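Local coordinates for protein beta-1,4-exocellulase (Thermobifida fusca, PDB 4B4H) that hydrolyses cellulose as a family 6 cellobiohydrolase (Cel6B), of which this chain is the catalytic domain without the cellulose-binding module, at residues A[141-146]-A[190-195]; A[149-154]-A[384-389]; A[162-167]-A[209-214]; A[200-205]-A[267-272]; A[271-276]-A[282-287]. All blocks are in the same frame, centred on the assembly; numbering follows the deposited sequence.

Contact 1 (A[141-146]-A[190-195]); sequences LVTNVG and GWIGWD
The indole of W191 meets T143 with its pyrrole edge: NE1 lies 2.9 Å from T143 OG1, the hydroxyl sits almost exactly in the ring plane, and the N-H points at it nearly straight (175°). The two side chains cross at about a right angle, and T143 CG2 also lies near, 3.7 Å from W191 NE1, so a methyl flanks the polar bond. CG of W191 stands opposite the backbone N about CA-CB (chi1 -174°), which carries the ring out from helix 189-192 to the end of helix 140-143. T143 OG1 is also hydrogen-bonded to the carbonyl of P139, four residues back, and this second partner fixes the rotation of the hydroxyl that receives the indole. At the benzo end N144 approaches obliquely, its ND2 4.1 Å from W191 CZ2; that amide is held by N140 OD1 rather than by the ring. Beside it, I192 adds a loose methyl contact, CG2 to T143 CG2 at 4.4 Å. A leucine in place of W191 has no N-H, and T143 OG1 would probably be left without this donor, with a gap opening beside N144. W191 also touches D136, predicted to be the proton donor, and is itself predicted to bind substrate. The contact thus joins two short helices that follow strands 127-133 and 180-185 of the parallel sheet, and sets an aromatic side chain by its edge, consistent with the wall of the active-site tunnel of a family 6 cellobiohydrolase.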
# COMPACT_ATOMS: atom_id res chain seq x y z
N LEU A 141 -7.00 12.00 -7.43
CA LEU A 141 -7.89 13.14 -7.62
C LEU A 141 -7.26 14.47 -7.20
O LEU A 141 -7.85 15.53 -7.44
CB LEU A 141 -9.24 12.92 -6.94
CG LEU A 141 -9.88 11.57 -7.24
CD1 LEU A 141 -11.20 11.44 -6.49
CD2 LEU A 141 -10.10 11.33 -8.73
N VAL A 142 -6.10 14.39 -6.57
CA VAL A 142 -5.29 15.57 -6.22
C VAL A 142 -4.28 15.86 -7.34
O VAL A 142 -4.16 17.00 -7.80
CB VAL A 142 -4.51 15.36 -4.89
CG1 VAL A 142 -3.63 16.57 -4.58
CG2 VAL A 142 -5.46 15.06 -3.75
N THR A 143 -3.59 14.82 -7.79
CA THR A 143 -2.36 14.96 -8.57
C THR A 143 -2.48 14.62 -10.06
O THR A 143 -1.69 15.09 -10.88
CB THR A 143 -1.27 14.04 -8.01
OG1 THR A 143 -1.66 12.68 -8.20
CG2 THR A 143 -1.04 14.30 -6.51
N ASN A 144 -3.46 13.78 -10.39
CA ASN A 144 -3.59 13.29 -11.76
C ASN A 144 -4.83 13.78 -12.52
O ASN A 144 -5.30 13.11 -13.44
CB ASN A 144 -3.48 11.75 -11.77
CG ASN A 144 -2.10 11.25 -11.36
OD1 ASN A 144 -1.09 11.89 -11.65
ND2 ASN A 144 -2.05 10.11 -10.70
N VAL A 145 -5.33 14.97 -12.18
CA VAL A 145 -6.55 15.48 -12.81
C VAL A 145 -6.26 16.56 -13.86
O VAL A 145 -7.09 16.82 -14.74
CB VAL A 145 -7.56 15.98 -11.76
CG1 VAL A 145 -8.74 16.70 -12.40
CG2 VAL A 145 -8.09 14.81 -10.96
N GLY A 146 -5.09 17.18 -13.77
CA GLY A 146 -4.70 18.21 -14.73
C GLY A 146 -3.26 18.04 -15.16
O GLY A 146 -2.59 17.11 -14.72
N GLY A 190 6.67 9.68 -1.82
CA GLY A 190 7.04 9.97 -3.21
C GLY A 190 5.87 10.24 -4.14
O GLY A 190 6.05 10.28 -5.34
N TRP A 191 4.67 10.40 -3.59
CA TRP A 191 3.50 10.77 -4.37
C TRP A 191 2.89 12.05 -3.85
O TRP A 191 2.66 12.99 -4.61
CB TRP A 191 2.46 9.64 -4.35
CG TRP A 191 1.24 9.81 -5.23
CD1 TRP A 191 0.78 10.95 -5.90
CD2 TRP A 191 0.24 8.78 -5.51
NE1 TRP A 191 -0.39 10.69 -6.57
CE2 TRP A 191 -0.77 9.41 -6.38
CE3 TRP A 191 0.08 7.45 -5.15
CZ2 TRP A 191 -1.87 8.70 -6.84
CZ3 TRP A 191 -1.03 6.76 -5.63
CH2 TRP A 191 -1.98 7.37 -6.45
N ILE A 192 2.65 12.11 -2.54
CA ILE A 192 1.92 13.25 -1.97
C ILE A 192 2.70 13.98 -0.87
O ILE A 192 2.12 14.59 0.04
CB ILE A 192 0.49 12.85 -1.50
CG1 ILE A 192 0.54 11.89 -0.31
CG2 ILE A 192 -0.31 12.27 -2.66
CD1 ILE A 192 -0.76 11.77 0.44
N GLY A 193 4.03 13.95 -0.98
CA GLY A 193 4.88 14.57 0.03
C GLY A 193 5.18 16.04 -0.19
O GLY A 193 5.74 16.68 0.69
N TRP A 194 4.83 16.57 -1.37
CA TRP A 194 5.11 17.98 -1.72
C TRP A 194 4.19 18.98 -1.09
O TRP A 194 3.01 18.70 -0.84
CB TRP A 194 5.08 18.16 -3.23
CG TRP A 194 6.23 17.51 -3.95
CD1 TRP A 194 7.42 18.11 -4.35
CD2 TRP A 194 6.34 16.11 -4.37
NE1 TRP A 194 8.23 17.20 -4.97
CE2 TRP A 194 7.65 15.99 -5.02
CE3 TRP A 194 5.52 14.99 -4.28
CZ2 TRP A 194 8.09 14.79 -5.55
CZ3 TRP A 194 5.98 13.79 -4.82
CH2 TRP A 194 7.24 13.69 -5.44
N ASP A 195 4.71 20.19 -0.87
CA ASP A 195 3.93 21.32 -0.36
C ASP A 195 2.60 21.48 -1.10
O ASP A 195 1.61 21.90 -0.50
CB ASP A 195 4.73 22.64 -0.46
CG ASP A 195 5.80 22.78 0.63
OD1 ASP A 195 5.99 21.84 1.42
OD2 ASP A 195 6.47 23.83 0.69

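Contact 2 (A[149-154]-A[384-389]); sequences GGTELC and NARNGN
R386 reaches G149 with one terminal nitrogen: NH1 lies 2.8 Å from G149 O, near the guanidinium plane, but the N-H is bent well off the line (128°) and the bond is weak. Beside it the methyl of A385 rests on the glycine backbone, CB 3.6 Å from G149 N. A side chain on G149 would run into that methyl, and the backbone angles of G149 (phi 109°) by themselves call for glycine. T151 lies across the arginine at about a right angle and lays CG2 over one face of the guanidinium, 4.1 Å from NH1. The arginine chain folds at chi3 (-53°), which swings the guanidinium round to the carbonyl. R386 also packs on N144, and its side chain comes within about 7 Å of that of W191, predicted to bind substrate. Behind the arginine an Asx turn shapes the backbone: N384 OD1 accepts from R386 N at 3.0 Å, in the carbonyl plane and on a lone pair. The backbone O of N384 takes two donors of its own, N387 N and N389 N, from opposite faces of its plane, so the 3-10 turn 385-386 is tied back to its start. On the other side T151 is the N-cap of helix 152-160. Its OG1 accepts from C154 N at 3.1 Å and is also hydrogen-bonded to the carbonyl of C89, to which C154 is disulfide-bonded. The backbone of T151 pairs with N144, after helix 140-143, and N389 is a known calcium ligand of this protein, though no calcium is bound here.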
# COMPACT_ATOMS: atom_id res chain seq x y z
N GLY A 149 0.43 14.43 -17.32
CA GLY A 149 0.22 13.30 -16.41
C GLY A 149 -1.22 13.17 -15.96
O GLY A 149 -1.62 12.14 -15.42
N GLY A 150 -2.01 14.22 -16.17
CA GLY A 150 -3.45 14.14 -15.91
C GLY A 150 -4.11 13.11 -16.81
O GLY A 150 -3.69 12.93 -17.96
N THR A 151 -5.12 12.42 -16.29
CA THR A 151 -5.89 11.49 -17.12
C THR A 151 -7.37 11.86 -17.15
O THR A 151 -7.93 12.33 -16.15
CB THR A 151 -5.74 10.03 -16.65
OG1 THR A 151 -6.30 9.90 -15.34
CG2 THR A 151 -4.26 9.59 -16.63
N GLU A 152 -8.00 11.60 -18.29
CA GLU A 152 -9.43 11.85 -18.45
C GLU A 152 -10.25 10.97 -17.51
O GLU A 152 -11.27 11.40 -16.97
CB GLU A 152 -9.84 11.66 -19.91
CG GLU A 152 -9.01 12.53 -20.85
CD GLU A 152 -9.74 12.98 -22.10
OE1 GLU A 152 -10.99 13.04 -22.13
OE2 GLU A 152 -9.03 13.31 -23.08
N LEU A 153 -9.79 9.74 -17.29
CA LEU A 153 -10.40 8.88 -16.28
C LEU A 153 -10.40 9.47 -14.87
O LEU A 153 -11.45 9.46 -14.22
CB LEU A 153 -9.79 7.47 -16.27
CG LEU A 153 -10.48 6.44 -15.36
CD1 LEU A 153 -11.96 6.30 -15.68
CD2 LEU A 153 -9.79 5.09 -15.45
N CYS A 154 -9.26 9.97 -14.39
CA CYS A 154 -9.24 10.59 -13.05
C CYS A 154 -10.16 11.81 -12.95
O CYS A 154 -10.92 11.93 -11.98
CB CYS A 154 -7.83 10.94 -12.60
SG CYS A 154 -6.78 9.51 -12.26
N ASN A 384 6.49 7.86 -18.39
CA ASN A 384 5.57 8.93 -18.71
C ASN A 384 5.70 10.02 -17.66
O ASN A 384 6.53 9.92 -16.76
CB ASN A 384 4.12 8.42 -18.83
CG ASN A 384 3.67 7.64 -17.60
OD1 ASN A 384 3.69 8.15 -16.49
ND2 ASN A 384 3.23 6.41 -17.81
N ALA A 385 4.88 11.07 -17.76
CA ALA A 385 4.96 12.19 -16.83
C ALA A 385 4.96 11.74 -15.36
O ALA A 385 5.68 12.31 -14.54
CB ALA A 385 3.86 13.21 -17.09
N ARG A 386 4.21 10.68 -15.03
CA ARG A 386 4.04 10.28 -13.63
C ARG A 386 5.25 9.57 -13.00
O ARG A 386 5.32 9.44 -11.77
CB ARG A 386 2.76 9.46 -13.43
CG ARG A 386 1.47 10.28 -13.49
CD ARG A 386 0.21 9.40 -13.52
NE ARG A 386 0.21 8.37 -14.58
CZ ARG A 386 -0.00 8.61 -15.88
NH1 ARG A 386 -0.21 9.85 -16.30
NH2 ARG A 386 0.01 7.61 -16.75
N ASN A 387 6.20 9.13 -13.82
CA ASN A 387 7.44 8.56 -13.27
C ASN A 387 8.71 9.29 -13.72
O ASN A 387 9.77 8.67 -13.87
CB ASN A 387 7.53 7.05 -13.55
CG ASN A 387 8.06 6.75 -14.94
OD1 ASN A 387 7.98 7.59 -15.85
ND2 ASN A 387 8.61 5.55 -15.12
N GLY A 388 8.61 10.59 -13.94
CA GLY A 388 9.72 11.38 -14.51
C GLY A 388 10.24 10.91 -15.86
O GLY A 388 11.42 11.09 -16.18
N ASN A 389 9.38 10.29 -16.66
CA ASN A 389 9.78 9.76 -17.98
C ASN A 389 11.06 8.91 -17.93
O ASN A 389 12.02 9.10 -18.69
CB ASN A 389 9.88 10.91 -18.99
CG ASN A 389 8.53 11.30 -19.55
OD1 ASN A 389 8.06 10.72 -20.53
ND2 ASN A 389 7.88 12.26 -18.92

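Contact 3 (A[162-167]-A[209-214]); sequences GYVNGV and ANASGS
S212 points its hydroxyl at the backbone of helix 162-175 while A211 turns its methyl to the same helix. S212 OG donates to N165 O at 2.6 Å, in the carbonyl plane and on a lone pair, with OG placed beside the serine's own backbone N (chi1 -54°). The A211 methyl fits between two residues: CB is 3.8 Å from V164 CG1, 3.6 Å from V164 O and 3.7 Å from N165 OD1. The N165 amide leans over the loop, and a water joins N165 OD1 with S212 N, from which it accepts at 2.6 Å. The hydroxyl of S212 thus reaches N165 directly and its amide N through the water. S212 and G213 form the corners of a type I' turn from A211 to S214, closed by S214 N to A211 O at 2.9 Å. An alanine at S212 has no hydroxyl, and the turn would probably be held less firmly to N165 O. R172 NE is hydrogen-bonded to S212 O. At the surface, away from the active site, the loop between helix 198-209 and strand 221-224 is held to helix 162-175 by a mixed chemistry, polar bonds beside an apolar patch of A211 on V164.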
# COMPACT_ATOMS: atom_id res chain seq x y z
N GLY A 162 -17.03 9.23 -7.72
CA GLY A 162 -17.08 7.76 -7.62
C GLY A 162 -16.13 7.24 -6.56
O GLY A 162 -16.50 6.38 -5.78
N TYR A 163 -14.89 7.73 -6.58
CA TYR A 163 -13.91 7.43 -5.53
C TYR A 163 -14.33 7.94 -4.16
O TYR A 163 -14.33 7.18 -3.19
CB TYR A 163 -12.55 8.02 -5.86
CG TYR A 163 -11.70 7.29 -6.87
CD1 TYR A 163 -12.23 6.31 -7.73
CD2 TYR A 163 -10.36 7.60 -7.00
CE1 TYR A 163 -11.43 5.66 -8.66
CE2 TYR A 163 -9.55 6.97 -7.92
CZ TYR A 163 -10.09 6.00 -8.75
OH TYR A 163 -9.27 5.37 -9.66
N VAL A 164 -14.71 9.21 -4.07
CA VAL A 164 -15.06 9.81 -2.78
C VAL A 164 -16.26 9.07 -2.16
O VAL A 164 -16.23 8.66 -1.00
CB VAL A 164 -15.31 11.34 -2.92
CG1 VAL A 164 -15.87 11.93 -1.63
CG2 VAL A 164 -14.04 12.06 -3.32
N ASN A 165 -17.31 8.90 -2.95
CA ASN A 165 -18.53 8.25 -2.47
C ASN A 165 -18.38 6.75 -2.25
O ASN A 165 -18.99 6.20 -1.33
CB ASN A 165 -19.70 8.52 -3.41
CG ASN A 165 -20.19 9.95 -3.33
OD1 ASN A 165 -20.03 10.63 -2.32
ND2 ASN A 165 -20.82 10.42 -4.40
N GLY A 166 -17.60 6.08 -3.11
CA GLY A 166 -17.29 4.66 -2.94
C GLY A 166 -16.59 4.43 -1.62
O GLY A 166 -17.06 3.64 -0.80
N VAL A 167 -15.49 5.14 -1.42
CA VAL A 167 -14.72 5.08 -0.18
C VAL A 167 -15.58 5.37 1.05
O VAL A 167 -15.51 4.64 2.04
CB VAL A 167 -13.48 6.00 -0.23
CG1 VAL A 167 -12.88 6.17 1.16
CG2 VAL A 167 -12.45 5.47 -1.21
N ALA A 209 -14.17 10.54 4.08
CA ALA A 209 -14.60 10.11 5.41
C ALA A 209 -15.96 10.66 5.82
O ALA A 209 -16.62 10.10 6.69
CB ALA A 209 -13.56 10.51 6.43
N ASN A 210 -16.35 11.79 5.23
CA ASN A 210 -17.67 12.36 5.51
C ASN A 210 -18.70 12.12 4.42
O ASN A 210 -19.84 12.57 4.54
CB ASN A 210 -17.52 13.85 5.79
CG ASN A 210 -16.88 14.11 7.12
OD1 ASN A 210 -17.56 14.13 8.15
ND2 ASN A 210 -15.56 14.26 7.13
N ALA A 211 -18.30 11.38 3.38
CA ALA A 211 -19.19 11.07 2.24
C ALA A 211 -20.07 9.84 2.50
O ALA A 211 -19.72 8.99 3.32
CB ALA A 211 -18.35 10.85 0.98
N SER A 212 -21.18 9.71 1.77
CA SER A 212 -22.03 8.50 1.80
C SER A 212 -22.52 8.09 3.19
O SER A 212 -22.78 6.90 3.43
CB SER A 212 -21.30 7.32 1.16
OG SER A 212 -20.86 7.64 -0.14
N GLY A 213 -22.62 9.05 4.09
CA GLY A 213 -23.10 8.79 5.45
C GLY A 213 -22.00 8.52 6.46
O GLY A 213 -22.28 8.38 7.63
N SER A 214 -20.75 8.44 5.99
CA SER A 214 -19.61 8.20 6.88
C SER A 214 -19.29 9.43 7.76
O SER A 214 -19.72 10.56 7.48
CB SER A 214 -18.40 7.74 6.07
OG SER A 214 -17.27 7.44 6.89
O HOH W 1 -21.50 11.42 -0.13

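Contact 4 (A[200-205]-A[267-272]); sequences PSVDIF and QDLRQA
V202 has CG1 opposite its backbone N (chi1 169°), which turns the other methyl, CG2, to helix 262-276; L269 has CG likewise opposite its N (chi1 -170°), which extends CD1 back across the gap. The two side chains run antiparallel alongside one another and meet at V202 CG2 and L269 CD1, 3.8 Å apart. The same V202 methyl rests on A272, one turn after L269, 3.9 Å from its CB, so CG2 touches both residues. F205, one turn after V202, offers its ring edge: L269 CD1 lies near the ring plane, 4.3 Å from F205 CE2. Over a face of that ring, near the rim, sits S201 O of its own helix. The short segments run at -53° with their axes 10.6 Å apart, and the small A272 allows the closest backbone approach, 7.0 Å from V202 CA to A272 CA. The side-chain contacts are apolar. Beyond them, the salt bridge from D203 to K276 clasps the same two helices, and V202 and F205 continue onto L273. Helix 140-143 packs on another side of helix 198-209, through I204, while A186, just after strand 180-185, touches both F205 and L269.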
# COMPACT_ATOMS: atom_id res chain seq x y z
N PRO A 200 -3.75 19.19 0.11
CA PRO A 200 -4.87 18.78 -0.76
C PRO A 200 -5.31 17.32 -0.57
O PRO A 200 -6.51 17.02 -0.61
CB PRO A 200 -4.31 19.02 -2.16
CG PRO A 200 -3.37 20.16 -1.98
CD PRO A 200 -2.71 19.90 -0.66
N SER A 201 -4.35 16.42 -0.35
CA SER A 201 -4.67 15.02 -0.05
C SER A 201 -5.41 14.93 1.28
O SER A 201 -6.40 14.20 1.39
CB SER A 201 -3.39 14.18 -0.00
OG SER A 201 -2.78 14.11 -1.27
N VAL A 202 -4.94 15.66 2.29
CA VAL A 202 -5.59 15.67 3.60
C VAL A 202 -7.06 16.07 3.46
O VAL A 202 -7.95 15.43 4.05
CB VAL A 202 -4.86 16.60 4.60
CG1 VAL A 202 -5.69 16.81 5.86
CG2 VAL A 202 -3.48 16.03 4.93
N ASP A 203 -7.31 17.10 2.65
CA ASP A 203 -8.66 17.59 2.41
C ASP A 203 -9.55 16.52 1.79
O ASP A 203 -10.69 16.35 2.24
CB ASP A 203 -8.64 18.84 1.52
CG ASP A 203 -8.06 20.05 2.23
OD1 ASP A 203 -7.97 20.03 3.48
OD2 ASP A 203 -7.70 21.03 1.54
N ILE A 204 -9.01 15.81 0.80
CA ILE A 204 -9.75 14.75 0.11
C ILE A 204 -10.00 13.52 0.99
O ILE A 204 -11.06 12.91 0.90
CB ILE A 204 -9.14 14.36 -1.27
CG1 ILE A 204 -10.22 13.69 -2.13
CG2 ILE A 204 -7.91 13.46 -1.14
CD1 ILE A 204 -9.90 13.60 -3.60
N PHE A 205 -9.05 13.19 1.86
CA PHE A 205 -9.29 12.11 2.83
C PHE A 205 -10.50 12.44 3.71
O PHE A 205 -11.35 11.58 3.98
CB PHE A 205 -8.06 11.87 3.71
CG PHE A 205 -6.84 11.39 2.95
CD1 PHE A 205 -6.97 10.64 1.78
CD2 PHE A 205 -5.57 11.65 3.44
CE1 PHE A 205 -5.85 10.20 1.10
CE2 PHE A 205 -4.44 11.21 2.77
CZ PHE A 205 -4.58 10.48 1.59
N GLN A 267 4.00 10.53 10.07
CA GLN A 267 3.91 11.27 11.33
C GLN A 267 3.38 12.69 11.13
O GLN A 267 2.51 13.13 11.88
CB GLN A 267 5.22 11.26 12.11
CG GLN A 267 5.53 9.90 12.73
CD GLN A 267 6.87 9.89 13.45
OE1 GLN A 267 7.79 10.62 13.07
NE2 GLN A 267 6.97 9.10 14.49
N ASP A 268 3.90 13.38 10.12
CA ASP A 268 3.36 14.69 9.75
C ASP A 268 1.92 14.60 9.27
O ASP A 268 1.08 15.38 9.69
CB ASP A 268 4.24 15.36 8.69
CG ASP A 268 5.41 16.14 9.29
OD1 ASP A 268 5.61 16.08 10.53
OD2 ASP A 268 6.13 16.83 8.55
N LEU A 269 1.62 13.62 8.41
CA LEU A 269 0.27 13.42 7.90
C LEU A 269 -0.72 13.20 9.05
O LEU A 269 -1.81 13.78 9.05
CB LEU A 269 0.24 12.27 6.89
CG LEU A 269 -1.01 12.01 6.05
CD1 LEU A 269 -1.19 13.05 4.95
CD2 LEU A 269 -0.95 10.61 5.48
N ARG A 270 -0.31 12.39 10.04
CA ARG A 270 -1.15 12.07 11.20
C ARG A 270 -1.61 13.35 11.91
O ARG A 270 -2.79 13.51 12.22
CB ARG A 270 -0.42 11.14 12.18
CG ARG A 270 -1.33 10.64 13.28
CD ARG A 270 -0.55 9.93 14.37
NE ARG A 270 -1.46 9.57 15.46
CZ ARG A 270 -1.80 10.38 16.45
NH1 ARG A 270 -1.30 11.61 16.52
NH2 ARG A 270 -2.64 9.96 17.39
N GLN A 271 -0.66 14.27 12.13
CA GLN A 271 -0.95 15.57 12.73
C GLN A 271 -1.86 16.44 11.86
O GLN A 271 -2.82 17.01 12.35
CB GLN A 271 0.34 16.31 13.12
CG GLN A 271 1.07 15.74 14.34
CD GLN A 271 0.13 15.26 15.44
OE1 GLN A 271 -0.81 15.96 15.83
NE2 GLN A 271 0.37 14.05 15.92
N ALA A 272 -1.54 16.52 10.57
CA ALA A 272 -2.38 17.25 9.61
C ALA A 272 -3.82 16.75 9.63
O ALA A 272 -4.76 17.55 9.64
CB ALA A 272 -1.80 17.17 8.21

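Contact 5 (A[271-276]-A[282-287]); sequences QALIAK and IGMLID
Apolar packing carries the whole contact, with I282 as its centre. I282 and I274 reach toward each other's backbones and overlap flank to flank, so that I282 CG1 lies 3.9 Å from I274 CG1, while I282 CD1 reaches on to L273 and stops 4.0 Å from its CB. CG1 of I282 stands between its own backbone N and carbonyl carbon (chi1 52°), and this directs the ethyl arm into the notch between two successive helix residues. A second, looser pair lies further along the strand: the methyl CE of M284 is 4.3 Å from L273 CD1, at the end of a side chain curled at all three torsions. A polar link lies at the border: I282 O is probably hydrogen-bonded to R270 NE of the same helix, which would tie the start of the strand to the helix one turn before I274. On the sheet, F222 of the neighbouring strand 221-224 touches L273, I282 and M284 alike and continues the apolar layer. I282 also follows D281, a calcium ligand known for this protein, with no calcium bound here. A helix running back over the sheet and turning through a six-residue loop into the parallel strand 283-287, between strands 221-224 and 346-350, is the helix-to-strand half of a beta-alpha-beta crossover, as expected in the distorted alpha/beta barrel of family 6 glycoside hydrolases.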
# COMPACT_ATOMS: atom_id res chain seq x y z
N GLN A 271 -0.66 14.27 12.13
CA GLN A 271 -0.95 15.57 12.73
C GLN A 271 -1.86 16.44 11.86
O GLN A 271 -2.82 17.01 12.35
CB GLN A 271 0.34 16.31 13.12
CG GLN A 271 1.07 15.74 14.34
CD GLN A 271 0.13 15.26 15.44
OE1 GLN A 271 -0.81 15.96 15.83
NE2 GLN A 271 0.37 14.05 15.92
N ALA A 272 -1.54 16.52 10.57
CA ALA A 272 -2.38 17.25 9.61
C ALA A 272 -3.82 16.75 9.63
O ALA A 272 -4.76 17.55 9.64
CB ALA A 272 -1.80 17.17 8.21
N LEU A 273 -3.99 15.43 9.68
CA LEU A 273 -5.33 14.84 9.60
C LEU A 273 -6.14 15.13 10.84
O LEU A 273 -7.34 15.39 10.76
CB LEU A 273 -5.25 13.33 9.34
CG LEU A 273 -4.71 12.97 7.95
CD1 LEU A 273 -4.03 11.61 8.01
CD2 LEU A 273 -5.78 13.02 6.85
N ILE A 274 -5.50 15.08 12.00
CA ILE A 274 -6.19 15.38 13.24
C ILE A 274 -6.65 16.84 13.25
O ILE A 274 -7.79 17.13 13.61
CB ILE A 274 -5.34 15.06 14.49
CG1 ILE A 274 -4.96 13.57 14.50
CG2 ILE A 274 -6.12 15.40 15.76
CD1 ILE A 274 -4.13 13.16 15.70
N ALA A 275 -5.77 17.73 12.78
CA ALA A 275 -6.08 19.16 12.65
C ALA A 275 -7.28 19.41 11.72
O ALA A 275 -8.14 20.24 12.02
CB ALA A 275 -4.85 19.94 12.20
N LYS A 276 -7.32 18.67 10.62
CA LYS A 276 -8.46 18.70 9.69
C LYS A 276 -9.77 18.24 10.34
O LYS A 276 -10.86 18.71 9.95
CB LYS A 276 -8.13 17.84 8.46
CG LYS A 276 -9.14 17.91 7.33
CD LYS A 276 -9.21 19.28 6.67
CE LYS A 276 -10.32 19.31 5.62
NZ LYS A 276 -10.62 20.67 5.08
N ILE A 282 -6.05 8.46 16.09
CA ILE A 282 -5.69 7.71 14.87
C ILE A 282 -4.25 7.20 14.96
O ILE A 282 -3.36 7.89 15.48
CB ILE A 282 -5.97 8.44 13.51
CG1 ILE A 282 -5.36 9.85 13.44
CG2 ILE A 282 -7.46 8.47 13.18
CD1 ILE A 282 -5.39 10.44 12.04
N GLY A 283 -4.05 5.97 14.51
CA GLY A 283 -2.70 5.41 14.36
C GLY A 283 -2.41 5.19 12.88
O GLY A 283 -3.32 5.05 12.06
N MET A 284 -1.13 5.18 12.55
CA MET A 284 -0.72 5.00 11.15
C MET A 284 -0.09 3.61 10.94
O MET A 284 0.53 3.07 11.83
CB MET A 284 0.29 6.09 10.72
CG MET A 284 -0.13 7.53 11.03
SD MET A 284 -1.65 8.07 10.23
CE MET A 284 -0.98 8.66 8.68
N LEU A 285 -0.24 3.06 9.74
CA LEU A 285 0.49 1.85 9.36
C LEU A 285 1.46 2.18 8.23
O LEU A 285 1.20 3.10 7.45
CB LEU A 285 -0.46 0.74 8.90
CG LEU A 285 -1.58 0.30 9.85
CD1 LEU A 285 -2.48 -0.73 9.18
CD2 LEU A 285 -0.99 -0.23 11.17
N ILE A 286 2.59 1.46 8.18
CA ILE A 286 3.45 1.44 6.98
C ILE A 286 3.67 -0.01 6.54
O ILE A 286 4.05 -0.85 7.35
CB ILE A 286 4.84 2.07 7.19
CG1 ILE A 286 4.77 3.46 7.86
CG2 ILE A 286 5.59 2.12 5.85
CD1 ILE A 286 6.10 3.91 8.46
N ASP A 287 3.46 -0.28 5.26
CA ASP A 287 3.72 -1.60 4.71
C ASP A 287 5.19 -1.72 4.38
O ASP A 287 5.68 -1.04 3.47
CB ASP A 287 2.91 -1.79 3.42
CG ASP A 287 3.05 -3.18 2.81
OD1 ASP A 287 3.78 -4.06 3.33
OD2 ASP A 287 2.41 -3.39 1.75

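In the fold
From the N terminus, segment 141-146 comes first and is joined to 190-195 by contact 1, which closes a loop holding a helix pair and strand 180-185. Contact 2 opens within that loop, at 149-154, and closes only at 384-389, so it crosses contact 1 and encloses contacts 3, 4 and 5. Contact 3 starts at 162-167 and ends at 209-214, crossing contacts 1 and 4. Contact 4 joins helix 198-209 to helix 262-276, and contact 5 continues from that second helix to strand 283-287. Contact 1 touches contact 2, mainly through N144, and contact 4, through L141, V142 and I192, linking loop 384-389, the end of helix 140-143 and the helices around the sheet.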